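Local coordinates for protein putative peptidase (PDB 5DYN) that probably acts as a cysteine protease of the clostripain family that activates the Bacteroides fragilis toxin, this chain being one piece of the longer enzyme, at residues 54-59 and 85-90; 19-24 and 93-98; 63-68 and 79-84. All blocks are in the same frame, centred on the assembly; numbering follows the deposited sequence.

Interaction 1: residues 54-59 and 85-90; sequences LVYIDD and PEQNSA. With NA (sodium ion), chain D; NA (sodium ion), chain C.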
ATOM      1  N   LEU A  54     -18.755   1.422   0.829  1.00 41.79           N
ATOM      2  CA  LEU A  54     -18.850   2.818   0.445  1.00 40.52           C
ATOM      3  C   LEU A  54     -17.709   3.157  -0.502  1.00 36.47           C
ATOM      4  O   LEU A  54     -16.605   2.630  -0.380  1.00 34.35           O
ATOM      5  CB  LEU A  54     -18.834   3.723   1.678  1.00 34.85           C
ATOM      6  CG  LEU A  54     -20.198   3.986   2.330  1.00 41.94           C
ATOM      7  CD1 LEU A  54     -20.912   2.705   2.734  1.00 40.35           C
ATOM      8  CD2 LEU A  54     -20.040   4.885   3.530  1.00 48.06           C
ATOM      9  N   VAL A  55     -17.988   4.028  -1.460  1.00 39.05           N
ATOM     10  CA  VAL A  55     -17.003   4.381  -2.466  1.00 35.73           C
ATOM     11  C   VAL A  55     -16.902   5.886  -2.618  1.00 36.21           C
ATOM     12  O   VAL A  55     -17.881   6.555  -2.946  1.00 41.40           O
ATOM     13  CB  VAL A  55     -17.347   3.758  -3.838  1.00 41.38           C
ATOM     14  CG1 VAL A  55     -16.572   4.447  -4.946  1.00 37.76           C
ATOM     15  CG2 VAL A  55     -17.086   2.258  -3.833  1.00 35.36           C
ATOM     16  N   TYR A  56     -15.716   6.419  -2.365  1.00 37.75           N
ATOM     17  CA  TYR A  56     -15.430   7.803  -2.702  1.00 35.99           C
ATOM     18  C   TYR A  56     -14.646   7.819  -4.010  1.00 34.64           C
ATOM     19  O   TYR A  56     -13.560   7.247  -4.099  1.00 35.15           O
ATOM     20  CB  TYR A  56     -14.651   8.498  -1.584  1.00 31.41           C
ATOM     21  CG  TYR A  56     -14.228   9.903  -1.935  1.00 34.99           C
ATOM     22  CD1 TYR A  56     -15.125  10.960  -1.848  1.00 36.53           C
ATOM     23  CD2 TYR A  56     -12.937  10.173  -2.369  1.00 28.72           C
ATOM     24  CE1 TYR A  56     -14.744  12.247  -2.174  1.00 37.97           C
ATOM     25  CE2 TYR A  56     -12.548  11.452  -2.698  1.00 28.87           C
ATOM     26  CZ  TYR A  56     -13.455  12.487  -2.599  1.00 35.08           C
ATOM     27  OH  TYR A  56     -13.070  13.768  -2.928  1.00 37.36           O
ATOM     28  N   ILE A  57     -15.206   8.454  -5.032  1.00 27.84           N
ATOM     29  CA  ILE A  57     -14.553   8.499  -6.333  1.00 28.71           C
ATOM     30  C   ILE A  57     -14.410   9.934  -6.827  1.00 32.26           C
ATOM     31  O   ILE A  57     -15.391  10.669  -6.965  1.00 33.89           O
ATOM     32  CB  ILE A  57     -15.319   7.648  -7.384  1.00 38.79           C
ATOM     33  CG1 ILE A  57     -14.852   7.976  -8.806  1.00 35.77           C
ATOM     34  CG2 ILE A  57     -16.824   7.830  -7.247  1.00 33.89           C
ATOM     35  CD1 ILE A  57     -13.488   7.407  -9.155  1.00 32.81           C
ATOM     36  N   ASP A  58     -13.168  10.330  -7.074  1.00 34.33           N
ATOM     37  CA  ASP A  58     -12.866  11.655  -7.591  1.00 35.22           C
ATOM     38  C   ASP A  58     -12.073  11.528  -8.888  1.00 36.90           C
ATOM     39  O   ASP A  58     -10.840  11.532  -8.875  1.00 38.20           O
ATOM     40  CB  ASP A  58     -12.087  12.472  -6.559  1.00 33.46           C
ATOM     41  CG  ASP A  58     -11.906  13.918  -6.978  1.00 39.79           C
ATOM     42  OD1 ASP A  58     -12.635  14.366  -7.887  1.00 44.14           O
ATOM     43  OD2 ASP A  58     -11.038  14.607  -6.397  1.00 33.82           O
ATOM     44  N   ASP A  59     -12.785  11.401 -10.004  1.00 32.04           N
ATOM     45  CA  ASP A  59     -12.142  11.228 -11.303  1.00 39.92           C
ATOM     46  C   ASP A  59     -12.042  12.557 -12.048  1.00 35.45           C
ATOM     47  O   ASP A  59     -11.559  13.542 -11.498  1.00 38.92           O
ATOM     48  CB  ASP A  59     -12.895  10.191 -12.143  1.00 29.55           C
ATOM     49  CG  ASP A  59     -14.398  10.298 -12.000  1.00 30.91           C
ATOM     50  OD1 ASP A  59     -14.894  11.384 -11.635  1.00 37.77           O
ATOM     51  OD2 ASP A  59     -15.086   9.290 -12.251  1.00 31.90           O
ATOM     52  N   PRO A  85     -18.275  19.456  -4.013  1.00 45.11           N
ATOM     53  CA  PRO A  85     -17.695  20.370  -4.999  1.00 35.04           C
ATOM     54  C   PRO A  85     -16.322  19.867  -5.402  1.00 40.76           C
ATOM     55  O   PRO A  85     -15.780  19.000  -4.715  1.00 42.76           O
ATOM     56  CB  PRO A  85     -17.597  21.692  -4.238  1.00 42.87           C
ATOM     57  CG  PRO A  85     -17.476  21.276  -2.806  1.00 35.11           C
ATOM     58  CD  PRO A  85     -18.363  20.070  -2.678  1.00 34.42           C
ATOM     59  N   GLU A  86     -15.764  20.386  -6.489  1.00 47.54           N
ATOM     60  CA  GLU A  86     -14.435  19.959  -6.891  1.00 44.92           C
ATOM     61  C   GLU A  86     -13.433  20.329  -5.808  1.00 48.27           C
ATOM     62  O   GLU A  86     -13.499  21.414  -5.230  1.00 44.63           O
ATOM     63  CB  GLU A  86     -14.034  20.569  -8.234  1.00 39.14           C
ATOM     64  CG  GLU A  86     -14.321  19.673  -9.439  1.00 50.80           C
ATOM     65  CD  GLU A  86     -13.406  18.451  -9.531  1.00 62.71           C
ATOM     66  OE1 GLU A  86     -12.704  18.119  -8.547  1.00 54.33           O
ATOM     67  OE2 GLU A  86     -13.384  17.817 -10.610  1.00 66.12           O
ATOM     68  N   GLN A  87     -12.516  19.413  -5.526  1.00 45.75           N
ATOM     69  CA  GLN A  87     -11.633  19.557  -4.382  1.00 42.58           C
ATOM     70  C   GLN A  87     -10.417  18.661  -4.512  1.00 34.03           C
ATOM     71  O   GLN A  87     -10.428  17.694  -5.266  1.00 41.84           O
ATOM     72  CB  GLN A  87     -12.390  19.227  -3.094  1.00 39.83           C
ATOM     73  CG  GLN A  87     -12.933  17.809  -3.066  1.00 39.39           C
ATOM     74  CD  GLN A  87     -13.911  17.577  -1.938  1.00 34.87           C
ATOM     75  OE1 GLN A  87     -14.250  18.498  -1.196  1.00 40.77           O
ATOM     76  NE2 GLN A  87     -14.376  16.342  -1.801  1.00 30.41           N
ATOM     77  N   ASN A  88      -9.367  18.992  -3.771  1.00 38.31           N
ATOM     78  CA  ASN A  88      -8.190  18.143  -3.696  1.00 35.39           C
ATOM     79  C   ASN A  88      -8.447  16.969  -2.759  1.00 37.79           C
ATOM     80  O   ASN A  88      -8.450  17.131  -1.540  1.00 37.54           O
ATOM     81  CB  ASN A  88      -6.980  18.955  -3.228  1.00 36.06           C
ATOM     82  CG  ASN A  88      -5.760  18.094  -2.974  1.00 36.66           C
ATOM     83  OD1 ASN A  88      -5.622  17.003  -3.526  1.00 35.74           O
ATOM     84  ND2 ASN A  88      -4.854  18.593  -2.141  1.00 39.97           N
ATOM     85  N   SER A  89      -8.667  15.790  -3.334  1.00 34.51           N
ATOM     86  CA  SER A  89      -8.954  14.598  -2.543  1.00 34.05           C
ATOM     87  C   SER A  89      -7.696  14.045  -1.873  1.00 33.26           C
ATOM     88  O   SER A  89      -7.767  13.111  -1.073  1.00 33.68           O
ATOM     89  CB  SER A  89      -9.602  13.527  -3.419  1.00 28.82           C
ATOM     90  OG  SER A  89     -10.761  14.038  -4.051  1.00 31.16           O
ATOM     91  N   ALA A  90      -6.549  14.628  -2.207  1.00 37.90           N
ATOM     92  CA  ALA A  90      -5.283  14.253  -1.587  1.00 35.55           C
ATOM     93  C   ALA A  90      -4.988  15.154  -0.393  1.00 38.20           C
ATOM     94  O   ALA A  90      -3.897  15.110   0.177  1.00 38.54           O
ATOM     95  CB  ALA A  90      -4.150  14.321  -2.598  1.00 34.64           C
TER
HETATM   96 NA    NA D 402     -12.384  15.381 -10.095  1.00 47.52          NA
HETATM   97 NA    NA C 401      -9.883  16.785  -7.321  1.00 33.95          NA
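The hydroxyl of Y56 meets Q87 and S89 where strand 51-58 runs up against the loop 85-90. Y56 has CG anti to the backbone N (chi1 175°), which carries the ring out to the loop, and both partners lie at the ring edge. Q87 NE2 donates to Y56 OH at 3.1 Å, with an N-H...O angle of 154°. The amide is turned about 40° from the ring. Y56 OH in turn donates to S89 OG at 2.6 Å, so the phenol oxygen has one donor and one acceptor. S89 OG donates to D58 OD2. The modelled distance there is very short, and its exact value is doubtful.

D58 spreads its two oxygens over two metals. D58 OD1 binds one sodium ion at 2.4 Å. D58 OD2 binds the second at 2.6 Å and also takes the serine bond. D59 O and E86 OE2 join D58 at the first ion, and Q25 OE1 and S61 O complete its coordination by the protein. Q87 O holds the second ion at 2.3 Å. Q25 OE1 of the same chain and D5 OD2 of a neighbouring chain also bind there. The sodium explains why D58 OD2 and Q87 O can lie only 3.3 Å apart, although both are acceptors. D58 is thus the shared carboxylate of a two-sodium site at the C-terminal end of a central strand.

Interaction 2: residues 19-24 and 93-98; sequences LVYMIA and NVMKKV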
ATOM      1  N   LEU A  19     -14.652   1.507   3.270  1.00 37.32           N
ATOM      2  CA  LEU A  19     -14.607   2.695   2.429  1.00 34.31           C
ATOM      3  C   LEU A  19     -13.491   2.569   1.401  1.00 42.90           C
ATOM      4  O   LEU A  19     -12.328   2.374   1.760  1.00 44.22           O
ATOM      5  CB  LEU A  19     -14.406   3.952   3.278  1.00 38.83           C
ATOM      6  CG  LEU A  19     -14.070   5.255   2.548  1.00 36.90           C
ATOM      7  CD1 LEU A  19     -15.180   5.650   1.589  1.00 38.85           C
ATOM      8  CD2 LEU A  19     -13.803   6.370   3.546  1.00 32.12           C
ATOM      9  N   VAL A  20     -13.846   2.667   0.123  1.00 37.81           N
ATOM     10  CA  VAL A  20     -12.848   2.660  -0.939  1.00 32.31           C
ATOM     11  C   VAL A  20     -12.584   4.091  -1.394  1.00 37.17           C
ATOM     12  O   VAL A  20     -13.456   4.742  -1.971  1.00 37.70           O
ATOM     13  CB  VAL A  20     -13.285   1.797  -2.134  1.00 34.01           C
ATOM     14  CG1 VAL A  20     -12.238   1.847  -3.234  1.00 31.09           C
ATOM     15  CG2 VAL A  20     -13.512   0.361  -1.687  1.00 32.81           C
ATOM     16  N   TYR A  21     -11.379   4.579  -1.115  1.00 36.20           N
ATOM     17  CA  TYR A  21     -11.021   5.966  -1.385  1.00 35.82           C
ATOM     18  C   TYR A  21     -10.246   6.083  -2.693  1.00 30.01           C
ATOM     19  O   TYR A  21      -9.075   5.715  -2.765  1.00 31.61           O
ATOM     20  CB  TYR A  21     -10.199   6.537  -0.224  1.00 32.52           C
ATOM     21  CG  TYR A  21     -10.183   8.048  -0.158  1.00 33.11           C
ATOM     22  CD1 TYR A  21      -9.330   8.790  -0.965  1.00 35.88           C
ATOM     23  CD2 TYR A  21     -11.020   8.733   0.713  1.00 32.89           C
ATOM     24  CE1 TYR A  21      -9.316  10.171  -0.910  1.00 36.74           C
ATOM     25  CE2 TYR A  21     -11.011  10.115   0.776  1.00 33.05           C
ATOM     26  CZ  TYR A  21     -10.154  10.828  -0.037  1.00 31.31           C
ATOM     27  OH  TYR A  21     -10.135  12.203   0.022  1.00 31.83           O
ATOM     28  N   MET A  22     -10.898   6.608  -3.724  1.00 32.03           N
ATOM     29  CA  MET A  22     -10.290   6.669  -5.047  1.00 36.99           C
ATOM     30  C   MET A  22      -9.849   8.074  -5.444  1.00 37.72           C
ATOM     31  O   MET A  22     -10.662   8.900  -5.863  1.00 34.47           O
ATOM     32  CB  MET A  22     -11.254   6.128  -6.099  1.00 32.28           C
ATOM     33  CG  MET A  22     -11.856   4.788  -5.747  1.00 36.31           C
ATOM     34  SD  MET A  22     -12.701   4.058  -7.157  1.00 39.78           S
ATOM     35  CE  MET A  22     -13.771   2.919  -6.310  1.00 45.35           C
ATOM     36  N   ILE A  23      -8.556   8.335  -5.310  1.00 37.62           N
ATOM     37  CA  ILE A  23      -7.971   9.552  -5.847  1.00 34.27           C
ATOM     38  C   ILE A  23      -7.649   9.294  -7.316  1.00 35.44           C
ATOM     39  O   ILE A  23      -6.533   8.905  -7.663  1.00 37.86           O
ATOM     40  CB  ILE A  23      -6.710   9.969  -5.069  1.00 28.48           C
ATOM     41  CG1 ILE A  23      -7.015  10.026  -3.571  1.00 28.44           C
ATOM     42  CG2 ILE A  23      -6.185  11.306  -5.573  1.00 28.86           C
ATOM     43  CD1 ILE A  23      -5.802  10.288  -2.703  1.00 25.36           C
ATOM     44  N   ALA A  24      -8.643   9.497  -8.174  1.00 38.20           N
ATOM     45  CA  ALA A  24      -8.543   9.085  -9.569  1.00 32.87           C
ATOM     46  C   ALA A  24      -8.379  10.257 -10.535  1.00 36.40           C
ATOM     47  O   ALA A  24      -8.435  10.073 -11.750  1.00 37.14           O
ATOM     48  CB  ALA A  24      -9.764   8.265  -9.951  1.00 30.79           C
ATOM     49  N   ASN A  93      -7.751  17.103   5.301  1.00 39.57           N
ATOM     50  CA  ASN A  93      -9.036  17.509   5.852  1.00 41.61           C
ATOM     51  C   ASN A  93     -10.199  17.094   4.957  1.00 45.23           C
ATOM     52  O   ASN A  93     -11.293  16.810   5.445  1.00 44.22           O
ATOM     53  CB  ASN A  93      -9.051  19.016   6.097  1.00 44.79           C
ATOM     54  CG  ASN A  93      -8.150  19.416   7.248  1.00 52.74           C
ATOM     55  OD1 ASN A  93      -7.927  18.634   8.173  1.00 54.37           O
ATOM     56  ND2 ASN A  93      -7.625  20.634   7.196  1.00 65.41           N
ATOM     57  N   VAL A  94      -9.958  17.048   3.650  1.00 37.65           N
ATOM     58  CA  VAL A  94     -10.954  16.528   2.722  1.00 37.30           C
ATOM     59  C   VAL A  94     -11.169  15.038   2.975  1.00 41.01           C
ATOM     60  O   VAL A  94     -12.307  14.565   3.035  1.00 37.91           O
ATOM     61  CB  VAL A  94     -10.543  16.743   1.254  1.00 39.30           C
ATOM     62  CG1 VAL A  94     -11.523  16.042   0.320  1.00 33.16           C
ATOM     63  CG2 VAL A  94     -10.464  18.230   0.940  1.00 39.41           C
ATOM     64  N   MET A  95     -10.070  14.305   3.131  1.00 33.73           N
ATOM     65  CA  MET A  95     -10.142  12.878   3.425  1.00 35.23           C
ATOM     66  C   MET A  95     -10.819  12.638   4.772  1.00 35.49           C
ATOM     67  O   MET A  95     -11.616  11.712   4.914  1.00 36.75           O
ATOM     68  CB  MET A  95      -8.746  12.250   3.410  1.00 32.40           C
ATOM     69  CG  MET A  95      -8.726  10.793   3.836  1.00 36.15           C
ATOM     70  SD  MET A  95      -7.142   9.977   3.562  1.00 40.12           S
ATOM     71  CE  MET A  95      -7.259   9.595   1.818  1.00 38.27           C
ATOM     72  N   LYS A  96     -10.498  13.480   5.752  1.00 37.63           N
ATOM     73  CA  LYS A  96     -11.117  13.415   7.073  1.00 40.78           C
ATOM     74  C   LYS A  96     -12.634  13.514   6.987  1.00 38.02           C
ATOM     75  O   LYS A  96     -13.349  12.708   7.582  1.00 37.88           O
ATOM     76  CB  LYS A  96     -10.589  14.530   7.976  1.00 42.70           C
ATOM     77  CG  LYS A  96      -9.315  14.201   8.723  1.00 39.08           C
ATOM     78  CD  LYS A  96      -8.928  15.362   9.620  1.00 42.00           C
ATOM     79  CE  LYS A  96      -7.580  15.139  10.280  1.00 45.51           C
ATOM     80  NZ  LYS A  96      -7.190  16.305  11.124  1.00 58.25           N
ATOM     81  N   LYS A  97     -13.113  14.512   6.249  1.00 32.83           N
ATOM     82  CA  LYS A  97     -14.548  14.724   6.074  1.00 39.02           C
ATOM     83  C   LYS A  97     -15.234  13.504   5.465  1.00 41.48           C
ATOM     84  O   LYS A  97     -16.304  13.093   5.918  1.00 46.98           O
ATOM     85  CB  LYS A  97     -14.811  15.952   5.198  1.00 40.71           C
ATOM     86  CG  LYS A  97     -16.267  16.104   4.788  1.00 51.03           C
ATOM     87  CD  LYS A  97     -16.521  17.384   4.004  1.00 57.32           C
ATOM     88  CE  LYS A  97     -17.985  17.479   3.581  1.00 65.55           C
ATOM     89  NZ  LYS A  97     -18.310  18.754   2.876  1.00 58.00           N
ATOM     90  N   VAL A  98     -14.611  12.926   4.442  1.00 40.35           N
ATOM     91  CA  VAL A  98     -15.169  11.763   3.763  1.00 35.65           C
ATOM     92  C   VAL A  98     -15.152  10.550   4.682  1.00 37.91           C
ATOM     93  O   VAL A  98     -16.142   9.822   4.781  1.00 36.34           O
ATOM     94  CB  VAL A  98     -14.402  11.448   2.465  1.00 35.22           C
ATOM     95  CG1 VAL A  98     -14.932  10.176   1.827  1.00 27.19           C
ATOM     96  CG2 VAL A  98     -14.508  12.612   1.495  1.00 27.82           C
TER
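This is an apolar helix-on-sheet contact in an alpha/beta fold, consistent with the caspase-like folds of clan CD peptidases. Its core is a Met-aromatic contact between Y21 on strand 16-23 and M95 on helix 92-105. The short helix segment runs at 151° to the strand, so the two are closer to antiparallel than crossed. Their axes come within 11.1 Å, and side chains fill that distance. No hydrogen bond joins the two segments.

L19 and Y21 point from the strand toward the helix. V98 points back toward the strand from the next helical turn after M95. V98 CB lies 4.0 Å from Y21 CE2, close to the plane of the ring. V98 CG1 also reaches L19 CD2 at 4.3 Å, a looser touch. At the far end of the ring, V94 CG1 is 4.1 Å from Y21 OH. That hydroxyl is not left without a polar partner in this apolar setting, because it hydrogen-bonds S89 O in the loop before the helix. The other face of the sheet is packed by helix 29-43, which touches V20 and M22.

M95 leaves the helix extended and then bends at its last torsion (chi3 -81°). The bend brings the methyl back over the tyrosine. M95 CE sits over the ring centre, 3.5 Å from the Y21 centroid and 13° off the normal, in a CH-pi contact. SD stands farther up, 4.8 Å from the same centroid.

Interaction 3: residues 63-68 and 79-84; sequences PRLIRL and ETIENY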
ATOM      1  N   PRO A  63     -16.373  15.044  -7.288  1.00 39.26           N
ATOM      2  CA  PRO A  63     -16.256  13.964  -6.304  1.00 43.10           C
ATOM      3  C   PRO A  63     -17.620  13.512  -5.802  1.00 39.02           C
ATOM      4  O   PRO A  63     -18.567  14.297  -5.813  1.00 42.51           O
ATOM      5  CB  PRO A  63     -15.442  14.601  -5.171  1.00 36.29           C
ATOM      6  CG  PRO A  63     -14.706  15.720  -5.814  1.00 35.42           C
ATOM      7  CD  PRO A  63     -15.621  16.243  -6.880  1.00 39.16           C
ATOM      8  N   ARG A  64     -17.716  12.261  -5.372  1.00 36.44           N
ATOM      9  CA  ARG A  64     -18.979  11.736  -4.879  1.00 33.07           C
ATOM     10  C   ARG A  64     -18.767  10.533  -3.969  1.00 38.41           C
ATOM     11  O   ARG A  64     -17.965   9.646  -4.262  1.00 33.75           O
ATOM     12  CB  ARG A  64     -19.888  11.364  -6.053  1.00 37.49           C
ATOM     13  CG  ARG A  64     -19.222  10.467  -7.082  1.00 40.82           C
ATOM     14  CD  ARG A  64     -19.646  10.821  -8.493  1.00 34.45           C
ATOM     15  NE  ARG A  64     -19.035   9.940  -9.484  1.00 39.42           N
ATOM     16  CZ  ARG A  64     -17.900  10.199 -10.128  1.00 34.74           C
ATOM     17  NH1 ARG A  64     -17.241  11.325  -9.897  1.00 36.63           N
ATOM     18  NH2 ARG A  64     -17.429   9.332 -11.012  1.00 34.72           N
ATOM     19  N   LEU A  65     -19.483  10.521  -2.851  1.00 38.86           N
ATOM     20  CA  LEU A  65     -19.470   9.378  -1.954  1.00 38.75           C
ATOM     21  C   LEU A  65     -20.738   8.564  -2.154  1.00 40.98           C
ATOM     22  O   LEU A  65     -21.846   9.062  -1.954  1.00 38.79           O
ATOM     23  CB  LEU A  65     -19.347   9.822  -0.497  1.00 40.85           C
ATOM     24  CG  LEU A  65     -19.368   8.671   0.510  1.00 40.04           C
ATOM     25  CD1 LEU A  65     -18.230   7.700   0.223  1.00 36.23           C
ATOM     26  CD2 LEU A  65     -19.295   9.193   1.934  1.00 38.81           C
ATOM     27  N   ILE A  66     -20.569   7.312  -2.556  1.00 35.45           N
ATOM     28  CA  ILE A  66     -21.701   6.446  -2.838  1.00 39.98           C
ATOM     29  C   ILE A  66     -21.640   5.167  -2.019  1.00 44.96           C
ATOM     30  O   ILE A  66     -20.648   4.892  -1.346  1.00 46.72           O
ATOM     31  CB  ILE A  66     -21.771   6.073  -4.333  1.00 41.18           C
ATOM     32  CG1 ILE A  66     -20.624   5.132  -4.697  1.00 35.94           C
ATOM     33  CG2 ILE A  66     -21.753   7.323  -5.203  1.00 44.55           C
ATOM     34  CD1 ILE A  66     -20.581   4.763  -6.158  1.00 34.80           C
ATOM     35  N   ARG A  67     -22.715   4.393  -2.084  1.00 41.60           N
ATOM     36  CA  ARG A  67     -22.782   3.101  -1.422  1.00 38.98           C
ATOM     37  C   ARG A  67     -23.301   2.067  -2.405  1.00 40.74           C
ATOM     38  O   ARG A  67     -24.317   2.286  -3.063  1.00 46.96           O
ATOM     39  CB  ARG A  67     -23.681   3.169  -0.186  1.00 46.51           C
ATOM     40  CG  ARG A  67     -23.883   1.828   0.494  1.00 45.88           C
ATOM     41  CD  ARG A  67     -24.860   1.921   1.655  1.00 42.88           C
ATOM     42  NE  ARG A  67     -24.964   0.647   2.360  1.00 46.82           N
ATOM     43  CZ  ARG A  67     -25.814  -0.321   2.030  1.00 53.78           C
ATOM     44  NH1 ARG A  67     -26.642  -0.158   1.006  1.00 52.80           N
ATOM     45  NH2 ARG A  67     -25.839  -1.451   2.724  1.00 49.77           N
ATOM     46  N   LEU A  68     -22.599   0.947  -2.515  1.00 46.80           N
ATOM     47  CA  LEU A  68     -22.993  -0.102  -3.447  1.00 43.04           C
ATOM     48  C   LEU A  68     -23.907  -1.114  -2.770  1.00 42.23           C
ATOM     49  O   LEU A  68     -23.497  -2.233  -2.472  1.00 46.09           O
ATOM     50  CB  LEU A  68     -21.762  -0.803  -4.023  1.00 42.25           C
ATOM     51  CG  LEU A  68     -20.782   0.084  -4.794  1.00 44.86           C
ATOM     52  CD1 LEU A  68     -19.697  -0.756  -5.451  1.00 45.48           C
ATOM     53  CD2 LEU A  68     -21.509   0.932  -5.826  1.00 43.23           C
ATOM     54  N   GLU A  79     -25.905   4.104  -4.424  1.00 49.70           N
ATOM     55  CA  GLU A  79     -26.667   4.983  -3.548  1.00 43.87           C
ATOM     56  C   GLU A  79     -25.841   6.205  -3.167  1.00 47.45           C
ATOM     57  O   GLU A  79     -24.814   6.082  -2.504  1.00 49.21           O
ATOM     58  CB  GLU A  79     -27.114   4.236  -2.290  1.00 46.79           C
ATOM     59  CG  GLU A  79     -27.859   2.942  -2.567  1.00 56.92           C
ATOM     60  CD  GLU A  79     -28.093   2.123  -1.312  1.00 60.15           C
ATOM     61  OE1 GLU A  79     -27.797   2.631  -0.209  1.00 58.58           O
ATOM     62  OE2 GLU A  79     -28.570   0.973  -1.430  1.00 63.89           O
ATOM     63  N   THR A  80     -26.293   7.382  -3.585  1.00 46.02           N
ATOM     64  CA  THR A  80     -25.575   8.617  -3.288  1.00 40.36           C
ATOM     65  C   THR A  80     -25.678   8.990  -1.813  1.00 46.94           C
ATOM     66  O   THR A  80     -26.773   9.206  -1.291  1.00 43.08           O
ATOM     67  CB  THR A  80     -26.093   9.786  -4.139  1.00 39.16           C
ATOM     68  OG1 THR A  80     -25.860   9.506  -5.524  1.00 51.65           O
ATOM     69  CG2 THR A  80     -25.380  11.074  -3.764  1.00 45.18           C
ATOM     70  N   ILE A  81     -24.528   9.057  -1.148  1.00 47.54           N
ATOM     71  CA  ILE A  81     -24.467   9.456   0.255  1.00 44.00           C
ATOM     72  C   ILE A  81     -24.194  10.953   0.374  1.00 53.68           C
ATOM     73  O   ILE A  81     -24.811  11.645   1.188  1.00 52.74           O
ATOM     74  CB  ILE A  81     -23.379   8.680   1.018  1.00 45.48           C
ATOM     75  CG1 ILE A  81     -23.559   7.174   0.818  1.00 44.14           C
ATOM     76  CG2 ILE A  81     -23.393   9.049   2.499  1.00 52.29           C
ATOM     77  CD1 ILE A  81     -24.935   6.674   1.180  1.00 42.49           C
ATOM     78  N   GLU A  82     -23.265  11.444  -0.442  1.00 49.53           N
ATOM     79  CA  GLU A  82     -22.970  12.871  -0.494  1.00 49.97           C
ATOM     80  C   GLU A  82     -22.259  13.236  -1.792  1.00 49.07           C
ATOM     81  O   GLU A  82     -21.391  12.503  -2.264  1.00 51.06           O
ATOM     82  CB  GLU A  82     -22.121  13.297   0.712  1.00 51.97           C
ATOM     83  CG  GLU A  82     -21.914  14.806   0.829  1.00 50.27           C
ATOM     84  CD  GLU A  82     -21.124  15.206   2.068  1.00 62.86           C
ATOM     85  OE1 GLU A  82     -20.691  14.306   2.821  1.00 68.53           O
ATOM     86  OE2 GLU A  82     -20.932  16.422   2.287  1.00 61.81           O
ATOM     87  N   ASN A  83     -22.650  14.364  -2.374  1.00 52.06           N
ATOM     88  CA  ASN A  83     -21.926  14.931  -3.504  1.00 50.22           C
ATOM     89  C   ASN A  83     -21.036  16.068  -3.024  1.00 50.25           C
ATOM     90  O   ASN A  83     -21.380  16.783  -2.085  1.00 42.62           O
ATOM     91  CB  ASN A  83     -22.887  15.426  -4.589  1.00 51.11           C
ATOM     92  CG  ASN A  83     -23.593  14.288  -5.308  1.00 59.08           C
ATOM     93  OD1 ASN A  83     -24.818  14.281  -5.431  1.00 61.78           O
ATOM     94  ND2 ASN A  83     -22.820  13.322  -5.789  1.00 56.31           N
ATOM     95  N   TYR A  84     -19.888  16.230  -3.667  1.00 45.89           N
ATOM     96  CA  TYR A  84     -18.934  17.240  -3.240  1.00 44.98           C
ATOM     97  C   TYR A  84     -18.624  18.210  -4.367  1.00 44.23           C
ATOM     98  O   TYR A  84     -18.705  17.847  -5.540  1.00 51.09           O
ATOM     99  CB  TYR A  84     -17.642  16.579  -2.747  1.00 41.61           C
ATOM    100  CG  TYR A  84     -17.850  15.562  -1.648  1.00 39.07           C
ATOM    101  CD1 TYR A  84     -17.868  15.948  -0.313  1.00 45.17           C
ATOM    102  CD2 TYR A  84     -18.024  14.216  -1.943  1.00 34.59           C
ATOM    103  CE1 TYR A  84     -18.056  15.024   0.699  1.00 37.87           C
ATOM    104  CE2 TYR A  84     -18.214  13.283  -0.939  1.00 45.90           C
ATOM    105  CZ  TYR A  84     -18.229  13.693   0.382  1.00 42.98           C
ATOM    106  OH  TYR A  84     -18.414  12.772   1.388  1.00 42.17           O
TER
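L65 packs against I81 and Y84 at the apolar centre of this beta hairpin. L65 CG lies 4.0 Å from I81 CB, the two side chains meeting at a slant. L65 runs alongside Y84, with L65 CB 3.7 Å from Y84 CE2 at the edge of the ring. P63 extends the patch, its CB 3.8 Å from Y84 CB. E82 CG covers one face of the Y84 ring, toward its rim. V98 and K97 of helix 92-105 also touch Y84.

Around this patch the backbones pair antiparallel, with a classic beta bulge. R64 faces N83 and L65 faces E82, but the next pair is I66 with T80. I81 is the extra residue. L65 O accepts from both I81 N, at 2.8 Å, and E82 N, at 3.2 Å. The extra residue thus costs neither amide its bond, and I81 can turn its side chain onto L65.

At the polar edge, R67 and E79 are an antiparallel hydrogen-bonded pair, with a salt bridge between their side chains. R67 is extended (chi2 -176°) beside the glutamate. The bond from R67 NH1 to E79 OE1 is weak, at 3.3 Å. R67 NH2 hydrogen-bonds A48 O and N52 OD1, while R64 NH2 turns to D59. The chemistry implies that the hairpin is probably held mainly by backbone bonds and apolar packing, with a weak charge pair at the edge.

In the fold
All three interactions share one mixed five-stranded sheet. Along the chain, interaction 3 joins segments within the span bridged by interaction 1, and interaction 1 in turn lies within that of interaction 2. The centres of interactions 1 and 2 are about 6 Å apart. Interaction 3 is about 10 Å from the first and 11 Å from the second. Strand 51-58 lies between strands 16-23 and 64-70, so it is the middle one of the three. Backbone bonds join it to both: Y56 O with M22 N, and V55 N with I66 O. The sodium-binding loop 85-90 leads from the edge hairpin to helix 92-105, connecting hairpin, metal site and helix in one continuous region.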